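Local coordinates for ABC transporter substrate binding protein (Ribose) (Agrobacterium vitis, PDB 4WUT) that probably serves as a periplasmic carbohydrate-binding component of an ABC transporter, and holds beta-D-fucopyranose in the cleft between its two lobes, at residues 24-32 / 81-91; 254-265 / 294-304. All blocks are in the same frame, centred on the assembly; numbering follows the deposited sequence.

Interaction 1: 24-32 / 81-91; sequences GEIAVIVKT and RKVDAILLAPS. With FCB (beta-D-fucopyranose), chain E.
Ile29 and Leu87 meet in the middle of a parallel pairing between strands 25-29 and 85-88, neighbours in the Rossmann-like first lobe of a periplasmic sugar-binding fold, where 25-29 lies between 85-88 and 56-60. Backbone bonds run Ala27 N to Ala85 O, Leu87 N to Ala27 O, Ile29 N to Leu87 O and Ala89 N to Ile29 O. The third is the straightest, 2.8 Å from Ile29 N to Leu87 O with 171° at the hydrogen, and Val28 CA gives that same oxygen a CA-H...O contact.

This middle is tightly packed. On one face Leu88 CG stands opposite its own backbone N (chi1 176°), and the leucine's CD1 swings back to 3.8 Å from Ile29 CG2; Val75 of helix 68-80 covers the pair. On the other face Val28 and Leu87 run side by side, CG1 of the valine 4.1 Å from CD2 of the leucine.

The end near Gly24 lies on the solvent side, with Glu25 and Asp84 partly exposed. Arg81, exposed, grips the extended Glu25 side-on: its NE is 3.1 Å from Glu25 OE1 and its NH2 2.9 Å from Glu25 OE2. Both oxygens lie near the guanidinium plane, although the nitrogens sit about 30° out of the carboxylate plane. Thr58 also bonds Glu25 OE2, which further fixes the carboxylate. A water ties Glu25 N to Lys82 O and Asp84 OD1.

At the cleft end Lys31, extended beyond CG, slides past Ser91, its CG 3.3 Å from Ser91 OG, and beyond it Lys31 NZ, also bonded to Ser115, donates to O3 of the fucose at 2.8 Å.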
loop_
_atom_site.group_PDB
_atom_site.type_symbol
_atom_site.label_atom_id
_atom_site.label_comp_id
_atom_site.label_asym_id
_atom_site.label_seq_id
_atom_site.Cartn_x
_atom_site.Cartn_y
_atom_site.Cartn_z
ATOM N N GLY A 24 -26.786 -9.581 -6.825
ATOM C CA GLY A 24 -26.364 -8.196 -6.847
ATOM C C GLY A 24 -25.035 -8.010 -6.147
ATOM O O GLY A 24 -24.845 -7.034 -5.420
ATOM N N GLU A 25 -24.114 -8.945 -6.370
ATOM C CA GLU A 25 -22.822 -8.938 -5.689
ATOM C C GLU A 25 -21.797 -8.002 -6.312
ATOM O O GLU A 25 -21.541 -8.050 -7.515
ATOM C CB GLU A 25 -22.219 -10.348 -5.667
ATOM C CG GLU A 25 -20.866 -10.416 -4.987
ATOM C CD GLU A 25 -20.264 -11.809 -4.951
ATOM O OE1 GLU A 25 -20.934 -12.780 -5.377
ATOM O OE2 GLU A 25 -19.100 -11.919 -4.504
ATOM N N ILE A 26 -21.194 -7.165 -5.478
ATOM C CA ILE A 26 -19.974 -6.450 -5.841
ATOM C C ILE A 26 -18.807 -7.133 -5.109
ATOM O O ILE A 26 -18.749 -7.105 -3.892
ATOM C CB ILE A 26 -20.068 -4.976 -5.444
ATOM C CG1 ILE A 26 -21.153 -4.274 -6.278
ATOM C CG2 ILE A 26 -18.734 -4.288 -5.642
ATOM C CD1 ILE A 26 -21.339 -2.822 -5.927
ATOM N N ALA A 27 -17.908 -7.771 -5.847
ATOM C CA ALA A 27 -16.833 -8.550 -5.237
ATOM C C ALA A 27 -15.620 -7.665 -4.997
ATOM O O ALA A 27 -15.017 -7.164 -5.942
ATOM C CB ALA A 27 -16.467 -9.743 -6.127
ATOM N N VAL A 28 -15.287 -7.458 -3.725
ATOM C CA VAL A 28 -14.069 -6.761 -3.364
ATOM C C VAL A 28 -12.991 -7.801 -3.106
ATOM O O VAL A 28 -13.161 -8.688 -2.254
ATOM C CB VAL A 28 -14.270 -5.896 -2.118
ATOM C CG1 VAL A 28 -12.998 -5.126 -1.809
ATOM C CG2 VAL A 28 -15.451 -4.957 -2.313
ATOM N N ILE A 29 -11.910 -7.695 -3.867
ATOM C CA ILE A 29 -10.825 -8.661 -3.825
ATOM C C ILE A 29 -9.513 -7.937 -3.562
ATOM O O ILE A 29 -9.066 -7.094 -4.366
ATOM C CB ILE A 29 -10.755 -9.486 -5.142
ATOM C CG1 ILE A 29 -12.043 -10.281 -5.333
ATOM C CG2 ILE A 29 -9.519 -10.415 -5.133
ATOM C CD1 ILE A 29 -12.178 -10.934 -6.704
ATOM N N VAL A 30 -8.908 -8.229 -2.416
ATOM C CA VAL A 30 -7.707 -7.536 -1.997
ATOM C C VAL A 30 -6.532 -8.491 -1.857
ATOM O O VAL A 30 -6.685 -9.692 -2.079
ATOM C CB VAL A 30 -7.931 -6.754 -0.680
ATOM C CG1 VAL A 30 -8.979 -5.644 -0.891
ATOM C CG2 VAL A 30 -8.325 -7.667 0.451
ATOM N N LYS A 31 -5.344 -7.981 -1.519
ATOM C CA LYS A 31 -4.162 -8.823 -1.558
ATOM C C LYS A 31 -4.091 -9.860 -0.438
ATOM O O LYS A 31 -3.479 -10.894 -0.605
ATOM C CB LYS A 31 -2.885 -7.999 -1.531
ATOM C CG LYS A 31 -2.737 -6.977 -2.673
ATOM C CD LYS A 31 -1.383 -6.296 -2.574
ATOM C CE LYS A 31 -1.222 -5.106 -3.507
ATOM N NZ LYS A 31 0.125 -4.521 -3.331
ATOM N N THR A 32 -4.694 -9.530 0.707
ATOM C CA THR A 32 -4.818 -10.463 1.816
ATOM C C THR A 32 -5.850 -9.880 2.762
ATOM O O THR A 32 -6.050 -8.672 2.798
ATOM C CB THR A 32 -3.498 -10.668 2.578
ATOM O OG1 THR A 32 -3.696 -11.657 3.595
ATOM C CG2 THR A 32 -2.993 -9.367 3.215
ATOM N N ARG A 81 -18.983 -16.626 -11.728
ATOM C CA ARG A 81 -20.269 -16.565 -11.041
ATOM C C ARG A 81 -21.062 -15.293 -11.354
ATOM O O ARG A 81 -22.118 -15.063 -10.767
ATOM C CB ARG A 81 -20.121 -16.784 -9.526
ATOM C CG ARG A 81 -19.564 -15.654 -8.742
ATOM C CD ARG A 81 -19.576 -15.938 -7.234
ATOM N NE ARG A 81 -18.925 -14.849 -6.524
ATOM C CZ ARG A 81 -17.623 -14.799 -6.257
ATOM N NH1 ARG A 81 -16.817 -15.798 -6.614
ATOM N NH2 ARG A 81 -17.121 -13.737 -5.637
ATOM N N LYS A 82 -20.552 -14.502 -12.299
ATOM C CA LYS A 82 -21.283 -13.382 -12.879
ATOM C C LYS A 82 -21.663 -12.315 -11.873
ATOM O O LYS A 82 -22.811 -11.860 -11.835
ATOM C CB LYS A 82 -22.533 -13.879 -13.606
ATOM C CG LYS A 82 -22.308 -14.067 -15.080
ATOM C CD LYS A 82 -21.782 -15.448 -15.402
ATOM C CE LYS A 82 -22.681 -16.130 -16.434
ATOM N NZ LYS A 82 -23.060 -17.511 -16.040
ATOM N N VAL A 83 -20.689 -11.919 -11.063
ATOM C CA VAL A 83 -20.883 -10.818 -10.132
ATOM C C VAL A 83 -21.180 -9.565 -10.932
ATOM O O VAL A 83 -20.867 -9.476 -12.127
ATOM C CB VAL A 83 -19.640 -10.588 -9.234
ATOM C CG1 VAL A 83 -19.318 -11.844 -8.411
ATOM C CG2 VAL A 83 -18.433 -10.186 -10.045
ATOM N N ASP A 84 -21.827 -8.605 -10.287
ATOM C CA ASP A 84 -22.188 -7.366 -10.969
ATOM C C ASP A 84 -20.969 -6.482 -11.241
ATOM O O ASP A 84 -20.963 -5.740 -12.214
ATOM C CB ASP A 84 -23.208 -6.563 -10.154
ATOM C CG ASP A 84 -24.567 -7.227 -10.089
ATOM O OD1 ASP A 84 -24.797 -8.224 -10.804
ATOM O OD2 ASP A 84 -25.410 -6.723 -9.320
ATOM N N ALA A 85 -19.955 -6.551 -10.373
ATOM C CA ALA A 85 -18.777 -5.670 -10.463
ATOM C C ALA A 85 -17.660 -6.177 -9.566
ATOM O O ALA A 85 -17.900 -6.949 -8.643
ATOM C CB ALA A 85 -19.137 -4.237 -10.053
ATOM N N ILE A 86 -16.457 -5.711 -9.838
ATOM C CA ILE A 86 -15.273 -6.140 -9.114
ATOM C C ILE A 86 -14.452 -4.930 -8.712
ATOM O O ILE A 86 -14.150 -4.062 -9.532
ATOM C CB ILE A 86 -14.395 -7.081 -9.969
ATOM C CG1 ILE A 86 -15.177 -8.350 -10.312
ATOM C CG2 ILE A 86 -13.047 -7.364 -9.253
ATOM C CD1 ILE A 86 -14.493 -9.239 -11.329
ATOM N N LEU A 87 -14.125 -4.860 -7.431
ATOM C CA LEU A 87 -13.177 -3.892 -6.901
ATOM C C LEU A 87 -11.936 -4.685 -6.552
ATOM O O LEU A 87 -11.992 -5.534 -5.653
ATOM C CB LEU A 87 -13.721 -3.226 -5.638
ATOM C CG LEU A 87 -12.914 -2.051 -5.074
ATOM C CD1 LEU A 87 -12.844 -0.927 -6.123
ATOM C CD2 LEU A 87 -13.458 -1.534 -3.773
ATOM N N LEU A 88 -10.827 -4.420 -7.243
ATOM C CA LEU A 88 -9.637 -5.274 -7.156
ATOM C C LEU A 88 -8.394 -4.479 -6.784
ATOM O O LEU A 88 -8.114 -3.454 -7.415
ATOM C CB LEU A 88 -9.381 -5.946 -8.505
ATOM C CG LEU A 88 -8.111 -6.799 -8.624
ATOM C CD1 LEU A 88 -8.114 -8.000 -7.663
ATOM C CD2 LEU A 88 -7.960 -7.255 -10.066
ATOM N N ALA A 89 -7.665 -4.943 -5.767
ATOM C CA ALA A 89 -6.306 -4.485 -5.484
ATOM C C ALA A 89 -5.362 -5.593 -5.949
ATOM O O ALA A 89 -5.125 -6.571 -5.218
ATOM C CB ALA A 89 -6.102 -4.214 -4.011
ATOM N N PRO A 90 -4.856 -5.479 -7.173
ATOM C CA PRO A 90 -4.156 -6.623 -7.771
ATOM C C PRO A 90 -2.819 -6.862 -7.111
ATOM O O PRO A 90 -2.051 -5.919 -6.912
ATOM C CB PRO A 90 -3.965 -6.208 -9.234
ATOM C CG PRO A 90 -4.013 -4.737 -9.199
ATOM C CD PRO A 90 -4.997 -4.370 -8.131
ATOM N N SER A 91 -2.515 -8.126 -6.797
ATOM C CA SER A 91 -1.271 -8.463 -6.124
ATOM C C SER A 91 -0.055 -8.423 -7.059
ATOM O O SER A 91 1.090 -8.419 -6.585
ATOM C CB SER A 91 -1.386 -9.823 -5.463
ATOM O OG SER A 91 -2.404 -9.776 -4.478
HETATM C C1 FCB E . 0.075 -0.736 1.683
HETATM C C2 FCB E . 0.210 -1.009 0.191
HETATM C C3 FCB E . -0.589 -2.122 -0.217
HETATM C C4 FCB E . -0.290 -3.365 0.662
HETATM C C5 FCB E . -0.449 -2.879 2.129
HETATM C C6 FCB E . -0.181 -4.014 3.160
HETATM O O1 FCB E . 1.083 0.104 1.993
HETATM O O2 FCB E . -0.265 0.190 -0.483
HETATM O O3 FCB E . -0.261 -2.380 -1.607
HETATM O O4 FCB E . 1.028 -3.901 0.389
HETATM O O5 FCB E . 0.456 -1.900 2.402
HETATM O O HOH W 1 -24.171 -10.816 -9.027
HETATM O O HOH W 2 -2.677 -12.066 -3.057
#

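Interaction 2: 254-265 / 294-304; sequences VKDGTLEATVVQ and GVVVVTKQNID. With FCB (beta-D-fucopyranose), chain E.
Thr262 and Val298 face each other through flat peptide groups: Thr262 N lies in the carbonyl plane of Val298, while Val298 N meets Thr262 O from 23° off that carbonyl's plane. Val264 and Val296 form the second hydrogen-bonded pair with the roles exchanged, Val296 N in plane and Val264 N tilted; Val263 and Val297 are the non-hydrogen-bonded pair between. By this antiparallel step 290-298 joins the otherwise parallel second-lobe sheet. The Asn302 amide is held at both ends, ND2 donating to Val297 O at 2.9 Å and OD1 accepting from Thr299 N at 2.9 Å; with the ST turn from Gln301 N to Thr299 OG1 this pins the chain after the strand. The Gln265 amide reaches the sugar: NE2 bonds O2 of the fucose at 3.1 Å and also Asp245, and OE1 takes Thr131.

On the face shared by Thr262, Val264, Val296 and Val298, Val264 CG2 presses diagonally on Val298 CG2 at 3.5 Å, tighter than usual. Beyond them Val254 CG1 packs on Ile303 CD1 at 4.1 Å, and Lys300 CE lies 3.4 Å from Val254 O.

Helix 133-148 covers Val263, Val295 and Val297, strand 240-244 flanks 261-265 on its far edge, and helix 248-255 ends against the 299-303 turn.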
loop_
_atom_site.group_PDB
_atom_site.type_symbol
_atom_site.label_atom_id
_atom_site.label_comp_id
_atom_site.label_asym_id
_atom_site.label_seq_id
_atom_site.Cartn_x
_atom_site.Cartn_y
_atom_site.Cartn_z
ATOM N N VAL A 254 5.862 6.229 15.954
ATOM C CA VAL A 254 6.094 7.652 15.763
ATOM C C VAL A 254 6.117 8.351 17.136
ATOM O O VAL A 254 7.039 9.101 17.468
ATOM C CB VAL A 254 5.020 8.307 14.873
ATOM C CG1 VAL A 254 5.152 9.814 14.894
ATOM C CG2 VAL A 254 5.151 7.782 13.464
ATOM N N LYS A 255 5.111 8.076 17.946
ATOM C CA LYS A 255 5.011 8.722 19.249
ATOM C C LYS A 255 6.197 8.415 20.161
ATOM O O LYS A 255 6.610 9.275 20.948
ATOM C CB LYS A 255 3.718 8.295 19.930
ATOM C CG LYS A 255 2.469 8.928 19.335
ATOM C CD LYS A 255 1.225 8.470 20.088
ATOM C CE LYS A 255 -0.059 8.959 19.437
ATOM N NZ LYS A 255 -0.115 10.449 19.352
ATOM N N ASP A 256 6.745 7.206 20.079
ATOM C CA ASP A 256 7.836 6.839 20.980
ATOM C C ASP A 256 9.223 7.091 20.395
ATOM O O ASP A 256 10.240 6.826 21.051
ATOM C CB ASP A 256 7.680 5.409 21.535
ATOM C CG ASP A 256 8.021 4.320 20.542
ATOM O OD1 ASP A 256 8.619 4.602 19.477
ATOM O OD2 ASP A 256 7.703 3.145 20.849
ATOM N N GLY A 257 9.262 7.647 19.184
ATOM C CA GLY A 257 10.514 8.046 18.559
ATOM C C GLY A 257 11.265 6.970 17.793
ATOM O O GLY A 257 12.357 7.209 17.277
ATOM N N THR A 258 10.690 5.781 17.701
ATOM C CA THR A 258 11.314 4.720 16.916
ATOM C C THR A 258 11.327 5.065 15.427
ATOM O O THR A 258 12.326 4.861 14.731
ATOM C CB THR A 258 10.587 3.386 17.139
ATOM O OG1 THR A 258 10.606 3.087 18.534
ATOM C CG2 THR A 258 11.266 2.251 16.381
ATOM N N LEU A 259 10.196 5.559 14.938
ATOM C CA LEU A 259 10.085 6.059 13.572
ATOM C C LEU A 259 9.960 7.579 13.587
ATOM O O LEU A 259 9.163 8.137 14.338
ATOM C CB LEU A 259 8.864 5.457 12.873
ATOM C CG LEU A 259 9.048 4.129 12.127
ATOM C CD1 LEU A 259 9.583 3.012 13.015
ATOM C CD2 LEU A 259 7.714 3.749 11.527
ATOM N N GLU A 260 10.735 8.235 12.734
ATOM C CA GLU A 260 10.668 9.681 12.558
ATOM C C GLU A 260 9.402 10.110 11.822
ATOM O O GLU A 260 8.835 11.162 12.107
ATOM C CB GLU A 260 11.896 10.131 11.773
ATOM C CG GLU A 260 11.927 11.597 11.487
ATOM C CD GLU A 260 12.179 12.433 12.737
ATOM O OE1 GLU A 260 12.770 11.930 13.718
ATOM O OE2 GLU A 260 11.781 13.609 12.734
ATOM N N ALA A 261 8.958 9.305 10.869
ATOM C CA ALA A 261 7.755 9.620 10.100
ATOM C C ALA A 261 7.167 8.354 9.539
ATOM O O ALA A 261 7.867 7.341 9.389
ATOM C CB ALA A 261 8.065 10.598 8.975
ATOM N N THR A 262 5.876 8.400 9.243
ATOM C CA THR A 262 5.274 7.361 8.421
ATOM C C THR A 262 4.353 8.030 7.403
ATOM O O THR A 262 3.646 8.977 7.744
ATOM C CB THR A 262 4.560 6.281 9.291
ATOM O OG1 THR A 262 4.177 5.170 8.463
ATOM C CG2 THR A 262 3.351 6.826 9.997
ATOM N N VAL A 263 4.390 7.540 6.151
ATOM C CA VAL A 263 3.601 8.116 5.070
ATOM C C VAL A 263 2.278 7.357 5.015
ATOM O O VAL A 263 2.252 6.148 4.730
ATOM C CB VAL A 263 4.343 8.024 3.708
ATOM C CG1 VAL A 263 3.540 8.664 2.593
ATOM C CG2 VAL A 263 5.742 8.643 3.799
ATOM N N VAL A 264 1.188 8.064 5.249
ATOM C CA VAL A 264 -0.107 7.449 5.439
ATOM C C VAL A 264 -1.011 7.743 4.252
ATOM O O VAL A 264 -1.155 8.888 3.817
ATOM C CB VAL A 264 -0.770 7.926 6.758
ATOM C CG1 VAL A 264 -2.058 7.158 7.016
ATOM C CG2 VAL A 264 0.201 7.750 7.931
ATOM N N GLN A 265 -1.633 6.677 3.754
ATOM C CA GLN A 265 -2.477 6.700 2.562
ATOM C C GLN A 265 -3.965 6.862 2.891
ATOM O O GLN A 265 -4.370 6.840 4.049
ATOM C CB GLN A 265 -2.285 5.409 1.764
ATOM C CG GLN A 265 -0.868 5.045 1.496
ATOM C CD GLN A 265 -0.798 3.775 0.693
ATOM O OE1 GLN A 265 -1.021 3.781 -0.520
ATOM N NE2 GLN A 265 -0.545 2.681 1.359
ATOM N N GLY A 294 -4.612 10.485 -2.010
ATOM C CA GLY A 294 -3.916 11.424 -1.148
ATOM C C GLY A 294 -2.924 10.794 -0.189
ATOM O O GLY A 294 -2.923 9.601 0.002
ATOM N N VAL A 295 -2.090 11.625 0.435
ATOM C CA VAL A 295 -1.155 11.148 1.434
ATOM C C VAL A 295 -0.926 12.222 2.473
ATOM O O VAL A 295 -1.064 13.428 2.199
ATOM C CB VAL A 295 0.226 10.769 0.844
ATOM C CG1 VAL A 295 0.144 9.454 0.122
ATOM C CG2 VAL A 295 0.750 11.886 -0.057
ATOM N N VAL A 296 -0.575 11.771 3.667
ATOM C CA VAL A 296 -0.132 12.646 4.735
ATOM C C VAL A 296 1.132 12.051 5.347
ATOM O O VAL A 296 1.163 10.873 5.717
ATOM C CB VAL A 296 -1.205 12.775 5.821
ATOM C CG1 VAL A 296 -0.739 13.738 6.941
ATOM C CG2 VAL A 296 -2.510 13.250 5.218
ATOM N N VAL A 297 2.185 12.856 5.446
ATOM C CA VAL A 297 3.389 12.429 6.144
ATOM C C VAL A 297 3.178 12.735 7.610
ATOM O O VAL A 297 3.121 13.897 8.011
ATOM C CB VAL A 297 4.649 13.136 5.617
ATOM C CG1 VAL A 297 5.870 12.707 6.415
ATOM C CG2 VAL A 297 4.850 12.809 4.129
ATOM N N VAL A 298 3.059 11.678 8.400
ATOM C CA VAL A 298 2.723 11.788 9.808
ATOM C C VAL A 298 3.989 11.688 10.654
ATOM O O VAL A 298 4.768 10.736 10.522
ATOM C CB VAL A 298 1.748 10.667 10.233
ATOM C CG1 VAL A 298 1.588 10.662 11.728
ATOM C CG2 VAL A 298 0.395 10.818 9.562
ATOM N N THR A 299 4.140 12.671 11.544
ATOM C CA THR A 299 5.286 12.813 12.422
ATOM C C THR A 299 4.785 13.242 13.791
ATOM O O THR A 299 3.587 13.441 13.986
ATOM C CB THR A 299 6.227 13.914 11.928
ATOM O OG1 THR A 299 5.576 15.188 12.061
ATOM C CG2 THR A 299 6.639 13.689 10.475
ATOM N N LYS A 300 5.711 13.399 14.736
ATOM C CA LYS A 300 5.370 13.940 16.050
ATOM C C LYS A 300 4.825 15.367 15.945
ATOM O O LYS A 300 4.129 15.847 16.843
ATOM C CB LYS A 300 6.604 13.925 16.958
ATOM C CG LYS A 300 6.930 12.598 17.642
ATOM C CD LYS A 300 8.251 12.723 18.436
ATOM C CE LYS A 300 8.605 11.491 19.254
ATOM N NZ LYS A 300 9.937 11.642 19.971
ATOM N N GLN A 301 5.150 16.060 14.858
ATOM C CA GLN A 301 4.718 17.452 14.693
ATOM C C GLN A 301 3.280 17.600 14.189
ATOM O O GLN A 301 2.741 18.694 14.249
ATOM C CB GLN A 301 5.660 18.205 13.739
ATOM C CG GLN A 301 7.080 18.439 14.264
ATOM C CD GLN A 301 7.965 17.217 14.228
ATOM O OE1 GLN A 301 8.412 16.742 15.271
ATOM N NE2 GLN A 301 8.245 16.712 13.032
ATOM N N ASN A 302 2.659 16.537 13.676
ATOM C CA ASN A 302 1.291 16.657 13.159
ATOM C C ASN A 302 0.370 15.467 13.434
ATOM O O ASN A 302 -0.749 15.429 12.956
ATOM C CB ASN A 302 1.321 16.934 11.652
ATOM C CG ASN A 302 1.704 15.722 10.851
ATOM O OD1 ASN A 302 2.182 14.754 11.407
ATOM N ND2 ASN A 302 1.500 15.782 9.536
ATOM N N ILE A 303 0.822 14.517 14.238
ATOM C CA ILE A 303 0.069 13.278 14.414
ATOM C C ILE A 303 -1.356 13.414 14.991
ATOM O O ILE A 303 -2.218 12.559 14.747
ATOM C CB ILE A 303 0.876 12.262 15.237
ATOM C CG1 ILE A 303 0.182 10.895 15.221
ATOM C CG2 ILE A 303 1.085 12.774 16.630
ATOM C CD1 ILE A 303 1.075 9.731 15.643
ATOM N N ASP A 304 -1.606 14.490 15.734
ATOM C CA ASP A 304 -2.941 14.728 16.273
ATOM C C ASP A 304 -3.728 15.792 15.505
ATOM O O ASP A 304 -4.834 16.169 15.902
ATOM C CB ASP A 304 -2.853 15.143 17.743
ATOM C CG ASP A 304 -2.311 14.037 18.632
ATOM O OD1 ASP A 304 -2.860 12.912 18.588
ATOM O OD2 ASP A 304 -1.342 14.298 19.378
HETATM C C1 FCB E . 0.075 -0.736 1.683
HETATM C C2 FCB E . 0.210 -1.009 0.191
HETATM C C3 FCB E . -0.589 -2.122 -0.217
HETATM C C4 FCB E . -0.290 -3.365 0.662
HETATM C C5 FCB E . -0.449 -2.879 2.129
HETATM C C6 FCB E . -0.181 -4.014 3.160
HETATM O O1 FCB E . 1.083 0.104 1.993
HETATM O O2 FCB E . -0.265 0.190 -0.483
HETATM O O3 FCB E . -0.261 -2.380 -1.607
HETATM O O4 FCB E . 1.028 -3.901 0.389
HETATM O O5 FCB E . 0.456 -1.900 2.402
HETATM O O HOH W 3 8.386 12.381 14.462
HETATM O O HOH W 4 10.316 14.463 15.114
HETATM O O HOH W 5 9.988 15.025 11.608
#

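The two contacts sit on opposite sides of the chain's centre, their own centres about 31 Å apart and their nearest atoms about 9 Å. Interaction 1 closes before interaction 2 opens: the first pairs parallel strands of the early lobe, the second pairs 261-265 with the antiparallel 290-298. Because 290-298 also borders 127-130, the strands run on from one lobe to the other, and these neighbours link the two lobe sheets. Each contact sends one side chain to the same fucose, Lys31 from the first lobe and Gln265 from the crossing between lobes. Arg169 and Asn219 also bond the sugar, probably as the second lobe's share, consistent with the closed, ligand-bound state of this family; Asp114 and Asp245 add further bonds.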